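Local coordinates for protein S-adenosylmethionine:tRNA ribosyltransferase-isomerase (Thermotoga maritima, PDB 1VKY) that probably transfers and isomerises the ribose moiety of S-adenosylmethionine onto preQ1-modified tRNA to give epoxyqueuosine, a step in queuosine biosynthesis, at residues 61-71 with 252-263; 286-297 with 309-317. All coordinates share one frame; numbering follows the deposited sequence.

Contact 1: 61-71 with 252-263; sequences YLEPGDLLVLN and RGNRIVAVGTTT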
# COMPACT_ATOMS: atom_id res chain seq x y z
N TYR B 61 7.53 13.30 -24.28
CA TYR B 61 7.34 14.66 -23.83
C TYR B 61 8.64 15.28 -23.34
O TYR B 61 8.66 16.43 -22.99
CB TYR B 61 6.30 14.70 -22.69
CG TYR B 61 4.95 14.25 -23.18
CD1 TYR B 61 4.56 12.94 -23.06
CD2 TYR B 61 4.12 15.14 -23.87
CE1 TYR B 61 3.33 12.50 -23.53
CE2 TYR B 61 2.89 14.73 -24.37
CZ TYR B 61 2.49 13.39 -24.19
OH TYR B 61 1.28 12.95 -24.67
N LEU B 62 9.72 14.51 -23.33
CA LEU B 62 10.96 14.95 -22.75
C LEU B 62 11.97 15.06 -23.84
O LEU B 62 12.01 14.26 -24.75
CB LEU B 62 11.46 13.99 -21.64
CG LEU B 62 10.50 13.85 -20.43
CD1 LEU B 62 10.89 12.71 -19.47
CD2 LEU B 62 10.36 15.15 -19.70
N GLU B 63 12.79 16.08 -23.73
CA GLU B 63 13.83 16.34 -24.69
C GLU B 63 15.22 16.22 -24.08
O GLU B 63 15.37 16.24 -22.87
CB GLU B 63 13.61 17.69 -25.32
CG GLU B 63 13.51 18.85 -24.38
CD GLU B 63 12.99 20.08 -25.08
OE1 GLU B 63 11.74 20.17 -25.32
OE2 GLU B 63 13.83 20.94 -25.38
N PRO B 64 16.24 16.04 -24.91
CA PRO B 64 17.61 15.98 -24.43
C PRO B 64 17.93 17.22 -23.58
O PRO B 64 17.54 18.35 -23.92
CB PRO B 64 18.43 15.96 -25.74
CG PRO B 64 17.52 15.42 -26.77
CD PRO B 64 16.16 15.88 -26.38
N GLY B 65 18.55 17.01 -22.44
CA GLY B 65 18.86 18.14 -21.56
C GLY B 65 17.80 18.44 -20.49
O GLY B 65 18.10 19.15 -19.54
N ASP B 66 16.57 17.94 -20.62
CA ASP B 66 15.62 18.10 -19.52
C ASP B 66 16.16 17.41 -18.25
O ASP B 66 16.93 16.45 -18.34
CB ASP B 66 14.26 17.53 -19.88
CG ASP B 66 13.46 18.41 -20.81
OD1 ASP B 66 13.76 19.64 -20.93
OD2 ASP B 66 12.51 17.92 -21.47
N LEU B 67 15.72 17.88 -17.07
CA LEU B 67 16.20 17.33 -15.78
C LEU B 67 15.03 16.80 -14.98
O LEU B 67 14.12 17.55 -14.66
CB LEU B 67 16.95 18.40 -14.96
CG LEU B 67 17.56 17.93 -13.62
CD1 LEU B 67 18.80 17.11 -13.80
CD2 LEU B 67 17.91 19.12 -12.75
N LEU B 68 15.08 15.50 -14.66
CA LEU B 68 14.10 14.86 -13.80
C LEU B 68 14.66 14.89 -12.40
O LEU B 68 15.75 14.38 -12.15
CB LEU B 68 13.84 13.40 -14.23
CG LEU B 68 12.87 13.25 -15.42
CD1 LEU B 68 12.87 11.81 -15.98
CD2 LEU B 68 11.52 13.58 -15.03
N VAL B 69 13.94 15.52 -11.48
CA VAL B 69 14.38 15.60 -10.08
C VAL B 69 13.52 14.73 -9.22
O VAL B 69 12.30 14.93 -9.11
CB VAL B 69 14.35 17.05 -9.52
CG1 VAL B 69 15.04 17.11 -8.13
CG2 VAL B 69 15.06 17.99 -10.46
N LEU B 70 14.17 13.77 -8.58
CA LEU B 70 13.45 12.80 -7.75
C LEU B 70 13.77 13.00 -6.31
O LEU B 70 14.88 13.35 -5.96
CB LEU B 70 13.90 11.37 -8.11
CG LEU B 70 13.65 10.95 -9.57
CD1 LEU B 70 14.69 9.93 -9.98
CD2 LEU B 70 12.31 10.39 -9.68
N ASN B 71 12.80 12.70 -5.47
CA ASN B 71 13.02 12.75 -4.06
C ASN B 71 13.30 11.35 -3.52
O ASN B 71 12.63 10.40 -3.90
CB ASN B 71 11.77 13.27 -3.34
CG ASN B 71 11.97 13.43 -1.83
OD1 ASN B 71 12.72 14.28 -1.39
ND2 ASN B 71 11.32 12.58 -1.03
N ARG B 252 20.96 26.11 -19.90
CA ARG B 252 20.71 25.49 -21.22
C ARG B 252 19.36 25.84 -21.79
O ARG B 252 19.10 25.56 -22.95
CB ARG B 252 20.76 23.97 -21.13
CG ARG B 252 22.13 23.42 -20.98
CD ARG B 252 22.17 21.93 -21.20
NE ARG B 252 21.22 21.16 -20.39
CZ ARG B 252 21.45 20.77 -19.14
NH1 ARG B 252 22.56 21.12 -18.51
NH2 ARG B 252 20.56 20.06 -18.49
N GLY B 253 18.47 26.38 -20.97
CA GLY B 253 17.12 26.65 -21.40
C GLY B 253 16.24 25.41 -21.41
O GLY B 253 15.14 25.45 -21.96
N ASN B 254 16.65 24.33 -20.74
CA ASN B 254 15.80 23.09 -20.64
C ASN B 254 14.88 23.12 -19.42
O ASN B 254 14.93 24.06 -18.64
CB ASN B 254 16.67 21.84 -20.56
CG ASN B 254 17.37 21.53 -21.86
OD1 ASN B 254 18.58 21.57 -21.91
ND2 ASN B 254 16.62 21.21 -22.88
N ARG B 255 14.07 22.08 -19.26
CA ARG B 255 13.10 22.05 -18.16
C ARG B 255 13.57 21.28 -16.93
O ARG B 255 14.16 20.21 -17.05
CB ARG B 255 11.81 21.45 -18.64
CG ARG B 255 11.03 22.42 -19.52
CD ARG B 255 9.90 21.78 -20.20
NE ARG B 255 10.37 20.61 -20.95
CZ ARG B 255 9.62 19.95 -21.80
NH1 ARG B 255 8.39 20.36 -22.03
NH2 ARG B 255 10.11 18.88 -22.43
N ILE B 256 13.26 21.85 -15.77
CA ILE B 256 13.31 21.16 -14.48
C ILE B 256 11.93 20.51 -14.23
O ILE B 256 10.90 21.18 -14.08
CB ILE B 256 13.69 22.12 -13.36
CG1 ILE B 256 15.10 22.68 -13.61
CG2 ILE B 256 13.63 21.43 -11.98
CD1 ILE B 256 15.34 23.93 -12.82
N VAL B 257 11.93 19.19 -14.26
CA VAL B 257 10.77 18.40 -14.11
C VAL B 257 10.81 17.78 -12.73
O VAL B 257 11.60 16.87 -12.47
CB VAL B 257 10.67 17.29 -15.22
CG1 VAL B 257 9.32 16.56 -15.13
CG2 VAL B 257 10.86 17.89 -16.64
N ALA B 258 9.93 18.24 -11.84
CA ALA B 258 9.88 17.66 -10.50
C ALA B 258 9.08 16.38 -10.54
O ALA B 258 8.03 16.32 -11.16
CB ALA B 258 9.27 18.63 -9.52
N VAL B 259 9.59 15.36 -9.85
CA VAL B 259 8.84 14.11 -9.71
C VAL B 259 8.33 14.03 -8.28
O VAL B 259 9.12 13.79 -7.35
CB VAL B 259 9.71 12.90 -10.05
CG1 VAL B 259 8.87 11.61 -9.85
CG2 VAL B 259 10.22 13.01 -11.47
N GLY B 260 7.03 14.31 -8.13
CA GLY B 260 6.37 14.29 -6.81
C GLY B 260 6.28 15.64 -6.13
O GLY B 260 7.13 16.48 -6.32
N THR B 261 5.23 15.84 -5.34
CA THR B 261 4.95 17.08 -4.63
C THR B 261 5.96 17.39 -3.54
O THR B 261 6.24 18.59 -3.26
CB THR B 261 3.56 17.04 -3.97
OG1 THR B 261 3.45 15.88 -3.14
CG2 THR B 261 2.45 16.88 -5.00
N THR B 262 6.57 16.36 -2.98
CA THR B 262 7.69 16.61 -2.02
C THR B 262 8.84 17.34 -2.71
O THR B 262 9.36 18.32 -2.20
CB THR B 262 8.20 15.32 -1.41
OG1 THR B 262 7.13 14.73 -0.65
CG2 THR B 262 9.30 15.59 -0.36
N THR B 263 9.25 16.85 -3.87
CA THR B 263 10.26 17.55 -4.65
C THR B 263 9.88 19.01 -4.92
O THR B 263 10.72 19.92 -4.78
CB THR B 263 10.46 16.82 -5.98
OG1 THR B 263 10.96 15.49 -5.75
CG2 THR B 263 11.55 17.50 -6.80
O HOH W 1 7.07 18.51 -23.82
O HOH W 2 10.35 11.57 -6.52
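D66 meets R255 with both oxygens of its carboxylate. OD1 of D66 takes the backbone N of R255 at 3.0 Å, from the anti side and well tilted from the carboxylate plane. OD2 of D66 takes NH2 of R255 at 2.8 Å, on its syn side, and this salt bridge lies close to the guanidinium plane. The backbone N of E63 reaches the same OD2 from the opposite face of the carboxylate, in an almost straight bond (179°). Three donors therefore fix the rotation of the carboxylate. A bend at chi3 (-54°) turns the R255 guanidinium to D66 and to the Y61 carbonyl, where R255 NH2 bonds Y61 O at 2.9 Å. Water 1 ties R255 NH1 to that carbonyl as well. E63 OE1 sits over one guanidinium face and adds charge attraction alone. With an alanine at D66, the backbone N atoms of E63 and R255 would probably lose these acceptors, and the guanidinium would be left to turn more freely.

R252 NH2 holds O of G65 at 2.8 Å, in the guanidinium plane and on a carbonyl lone pair. G65 lies in the type II turn from E63 to D66, where a CB would run into N254 OD1.

Segments 67-71 and 256-259 are neighbouring parallel strands inside the mixed sheet. L67 N bonds R255 O, V257 N bonds L67 O, V69 N bonds V257 O, and V259 N bonds V69 O. Past the last bond, water 2 bridges N71 N and V259 O.

On one face, L68 CD2 packs 3.7 Å from V257 CG1, and L70 CD2 lies 3.6 Å from V259 CB. On the other, V69 CG2 lies beside I256 CG2, and V69 CG1 is 3.8 Å from T263 CG2, in helix 261-270, which G260 precedes at the N-cap position.

Contact 2: 286-297 with 309-317; sequences FIYPPFEFKLVD and TLLMLVAAF
O of I287 faces the first turn of helix 309-317, where it shares water 3 with O of T309. The water donates to both carbonyls, and its bond to I287 O is 2.6 Å. Water 4 bridges F291 and A316. It donates to O of A316 at 2.6 Å and accepts from N of F291.

F317 turns its edge onto the face of F293 in a T-shaped pair, with ring centroids 4.8 Å apart and planes at 80°. F317 CD1 stands over the centre of the F293 ring. F291 CD2 stands over the centre of the opposite face, so F293 is held between the two. With chi1 at -171°, CG of F317 points away from its own N, which turns the ring toward F293 and V296; F317 CE1 lies 3.7 Å from V296 CG1. A316 CB touches both I287 CG2 (3.8 Å) and F291 CB (3.7 Å), and it also touches N of P289. Nearer the start of the helix, M312 extends its chain so that SD meets ring edges, in two Met-aromatic contacts. M312 SD lies 3.8 Å from Y288 CE1 and 4.1 Å from F286 CZ.

The loop runs between strands 279-281 and 298-302 and covers one side of helix 309-318. F293 also packs on V264 and E268 of helix 261-270, and L313 packs on R265 there. V314 and A315 lean on V323 of helix 320-332, while V314 and F317 rest on I346 of strand 343-346.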
# COMPACT_ATOMS: atom_id res chain seq x y z
N PHE B 286 3.56 26.49 2.32
CA PHE B 286 2.24 26.02 1.97
C PHE B 286 1.86 26.59 0.58
O PHE B 286 1.76 27.80 0.43
CB PHE B 286 1.20 26.46 3.02
CG PHE B 286 -0.19 26.02 2.71
CD1 PHE B 286 -0.53 24.70 2.76
CD2 PHE B 286 -1.15 26.92 2.32
CE1 PHE B 286 -1.79 24.28 2.44
CE2 PHE B 286 -2.43 26.48 2.00
CZ PHE B 286 -2.73 25.17 2.08
N ILE B 287 1.69 25.72 -0.41
CA ILE B 287 1.46 26.09 -1.78
C ILE B 287 -0.04 25.95 -2.06
O ILE B 287 -0.62 24.88 -1.88
CB ILE B 287 2.31 25.26 -2.74
CG1 ILE B 287 3.79 25.42 -2.41
CG2 ILE B 287 1.92 25.56 -4.20
CD1 ILE B 287 4.74 24.49 -3.21
N TYR B 288 -0.63 27.05 -2.50
CA TYR B 288 -2.08 27.16 -2.70
C TYR B 288 -2.28 28.16 -3.85
O TYR B 288 -1.49 29.11 -3.96
CB TYR B 288 -2.66 27.70 -1.39
CG TYR B 288 -4.16 27.74 -1.30
CD1 TYR B 288 -4.88 26.63 -0.88
CD2 TYR B 288 -4.87 28.91 -1.63
CE1 TYR B 288 -6.26 26.64 -0.81
CE2 TYR B 288 -6.29 28.92 -1.57
CZ TYR B 288 -6.97 27.78 -1.13
OH TYR B 288 -8.37 27.72 -1.01
N PRO B 289 -3.30 28.00 -4.68
CA PRO B 289 -3.44 28.87 -5.88
C PRO B 289 -3.85 30.29 -5.49
O PRO B 289 -4.60 30.43 -4.56
CB PRO B 289 -4.57 28.23 -6.66
CG PRO B 289 -4.96 27.02 -5.95
CD PRO B 289 -4.42 27.07 -4.57
N PRO B 290 -3.38 31.34 -6.16
CA PRO B 290 -2.40 31.27 -7.22
C PRO B 290 -0.95 31.21 -6.69
O PRO B 290 -0.64 31.82 -5.66
CB PRO B 290 -2.65 32.59 -7.97
CG PRO B 290 -2.99 33.51 -6.90
CD PRO B 290 -3.84 32.73 -5.94
N PHE B 291 -0.08 30.48 -7.37
CA PHE B 291 1.32 30.38 -6.91
C PHE B 291 2.26 30.42 -8.11
O PHE B 291 1.97 29.77 -9.12
CB PHE B 291 1.52 29.06 -6.14
CG PHE B 291 2.81 28.99 -5.34
CD1 PHE B 291 2.85 29.39 -4.02
CD2 PHE B 291 3.98 28.49 -5.91
CE1 PHE B 291 4.04 29.31 -3.29
CE2 PHE B 291 5.16 28.37 -5.16
CZ PHE B 291 5.17 28.76 -3.86
N GLU B 292 3.37 31.15 -7.98
CA GLU B 292 4.39 31.24 -9.02
C GLU B 292 5.53 30.25 -8.74
O GLU B 292 6.23 30.36 -7.73
CB GLU B 292 4.99 32.65 -9.04
CG GLU B 292 6.00 32.89 -10.16
CD GLU B 292 5.37 32.87 -11.56
OE1 GLU B 292 4.13 33.07 -11.71
OE2 GLU B 292 6.13 32.64 -12.53
N PHE B 293 5.72 29.33 -9.68
CA PHE B 293 6.74 28.30 -9.54
C PHE B 293 8.04 28.84 -10.12
O PHE B 293 8.14 29.09 -11.31
CB PHE B 293 6.25 27.00 -10.14
CG PHE B 293 5.14 26.41 -9.34
CD1 PHE B 293 3.82 26.90 -9.49
CD2 PHE B 293 5.40 25.45 -8.39
CE1 PHE B 293 2.78 26.41 -8.67
CE2 PHE B 293 4.40 24.96 -7.58
CZ PHE B 293 3.07 25.45 -7.71
N LYS B 294 9.02 29.08 -9.26
CA LYS B 294 10.29 29.66 -9.65
C LYS B 294 11.30 28.65 -10.16
O LYS B 294 12.22 29.00 -10.90
CB LYS B 294 10.88 30.40 -8.46
CG LYS B 294 10.05 31.61 -8.08
CD LYS B 294 10.62 32.34 -6.83
CE LYS B 294 9.91 33.69 -6.60
NZ LYS B 294 9.29 34.34 -7.84
N LEU B 295 11.20 27.41 -9.75
CA LEU B 295 12.18 26.42 -10.17
C LEU B 295 11.56 25.27 -10.96
O LEU B 295 12.17 24.71 -11.88
CB LEU B 295 12.98 25.85 -8.99
CG LEU B 295 14.32 26.45 -8.63
CD1 LEU B 295 14.97 25.70 -7.53
CD2 LEU B 295 15.29 26.60 -9.84
N VAL B 296 10.33 24.96 -10.69
CA VAL B 296 9.72 23.77 -11.32
C VAL B 296 9.02 24.12 -12.64
O VAL B 296 8.06 24.90 -12.63
CB VAL B 296 8.74 23.16 -10.35
CG1 VAL B 296 8.05 21.90 -10.98
CG2 VAL B 296 9.41 22.81 -9.04
N ASP B 297 9.48 23.54 -13.75
CA ASP B 297 8.88 23.82 -15.09
C ASP B 297 7.80 22.83 -15.50
O ASP B 297 6.96 23.12 -16.37
CB ASP B 297 9.95 23.84 -16.17
CG ASP B 297 11.07 24.81 -15.84
OD1 ASP B 297 10.77 25.97 -15.50
OD2 ASP B 297 12.28 24.49 -15.84
N THR B 309 -4.45 18.71 0.72
CA THR B 309 -3.51 19.78 0.45
C THR B 309 -2.65 19.48 -0.77
O THR B 309 -2.15 20.40 -1.39
CB THR B 309 -2.61 20.10 1.64
OG1 THR B 309 -1.91 18.91 2.03
CG2 THR B 309 -3.41 20.49 2.83
N LEU B 310 -2.45 18.20 -1.12
CA LEU B 310 -1.70 17.88 -2.34
C LEU B 310 -2.46 18.31 -3.60
O LEU B 310 -1.88 18.76 -4.56
CB LEU B 310 -1.34 16.39 -2.40
CG LEU B 310 -0.48 15.91 -1.22
CD1 LEU B 310 -0.04 14.48 -1.40
CD2 LEU B 310 0.74 16.78 -1.07
N LEU B 311 -3.77 18.14 -3.59
CA LEU B 311 -4.61 18.61 -4.68
C LEU B 311 -4.54 20.13 -4.79
O LEU B 311 -4.46 20.71 -5.89
CB LEU B 311 -6.08 18.13 -4.49
CG LEU B 311 -7.06 18.60 -5.55
CD1 LEU B 311 -6.53 18.31 -6.96
CD2 LEU B 311 -8.44 17.97 -5.29
N MET B 312 -4.50 20.81 -3.65
CA MET B 312 -4.35 22.27 -3.67
C MET B 312 -3.00 22.70 -4.31
O MET B 312 -2.94 23.67 -5.06
CB MET B 312 -4.46 22.86 -2.26
CG MET B 312 -5.83 22.67 -1.59
SD MET B 312 -5.67 23.05 0.17
CE MET B 312 -7.31 22.46 0.69
N LEU B 313 -1.93 21.96 -4.02
CA LEU B 313 -0.62 22.27 -4.62
C LEU B 313 -0.67 22.07 -6.13
O LEU B 313 -0.21 22.90 -6.89
CB LEU B 313 0.44 21.38 -4.00
CG LEU B 313 1.91 21.48 -4.40
CD1 LEU B 313 2.80 20.87 -3.29
CD2 LEU B 313 2.18 20.79 -5.72
N VAL B 314 -1.18 20.93 -6.59
CA VAL B 314 -1.25 20.67 -8.02
C VAL B 314 -2.17 21.68 -8.73
O VAL B 314 -1.89 22.12 -9.85
CB VAL B 314 -1.69 19.21 -8.30
CG1 VAL B 314 -1.83 18.99 -9.74
CG2 VAL B 314 -0.64 18.26 -7.75
N ALA B 315 -3.25 22.08 -8.08
CA ALA B 315 -4.12 23.12 -8.62
C ALA B 315 -3.35 24.43 -8.80
O ALA B 315 -3.51 25.13 -9.80
CB ALA B 315 -5.33 23.31 -7.67
N ALA B 316 -2.48 24.76 -7.85
CA ALA B 316 -1.68 25.97 -7.99
C ALA B 316 -0.80 25.79 -9.23
O ALA B 316 -0.54 26.74 -9.95
CB ALA B 316 -0.85 26.23 -6.77
N PHE B 317 -0.30 24.57 -9.46
CA PHE B 317 0.68 24.37 -10.54
C PHE B 317 0.03 24.43 -11.94
O PHE B 317 0.56 25.02 -12.86
CB PHE B 317 1.41 23.04 -10.37
CG PHE B 317 2.55 22.89 -11.30
CD1 PHE B 317 3.75 23.57 -11.06
CD2 PHE B 317 2.44 22.14 -12.46
CE1 PHE B 317 4.81 23.49 -11.96
CE2 PHE B 317 3.54 22.06 -13.37
CZ PHE B 317 4.70 22.74 -13.09
O HOH W 3 -0.68 22.61 -0.60
O HOH W 4 -1.41 29.17 -9.69

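Contact 1 closes before contact 2 opens along the chain, and their centres lie about 16 Å apart. Both belong to the part of the molecule built on the mixed nine-stranded sheet. Strand 256-259 of contact 1 has strand 67-75 on one side and strand 298-302 on the other. The loop of contact 2 leads into that second neighbour, and I256 O lies 2.8 Å from D297 N, a probable hydrogen bond. Helix 261-270 starts in contact 1 and packs on both segments of contact 2, with T261 OG1 3.5 Å from L310 CD2. The central parallel strands, this helix and helix 309-318 therefore pack as one continuous body.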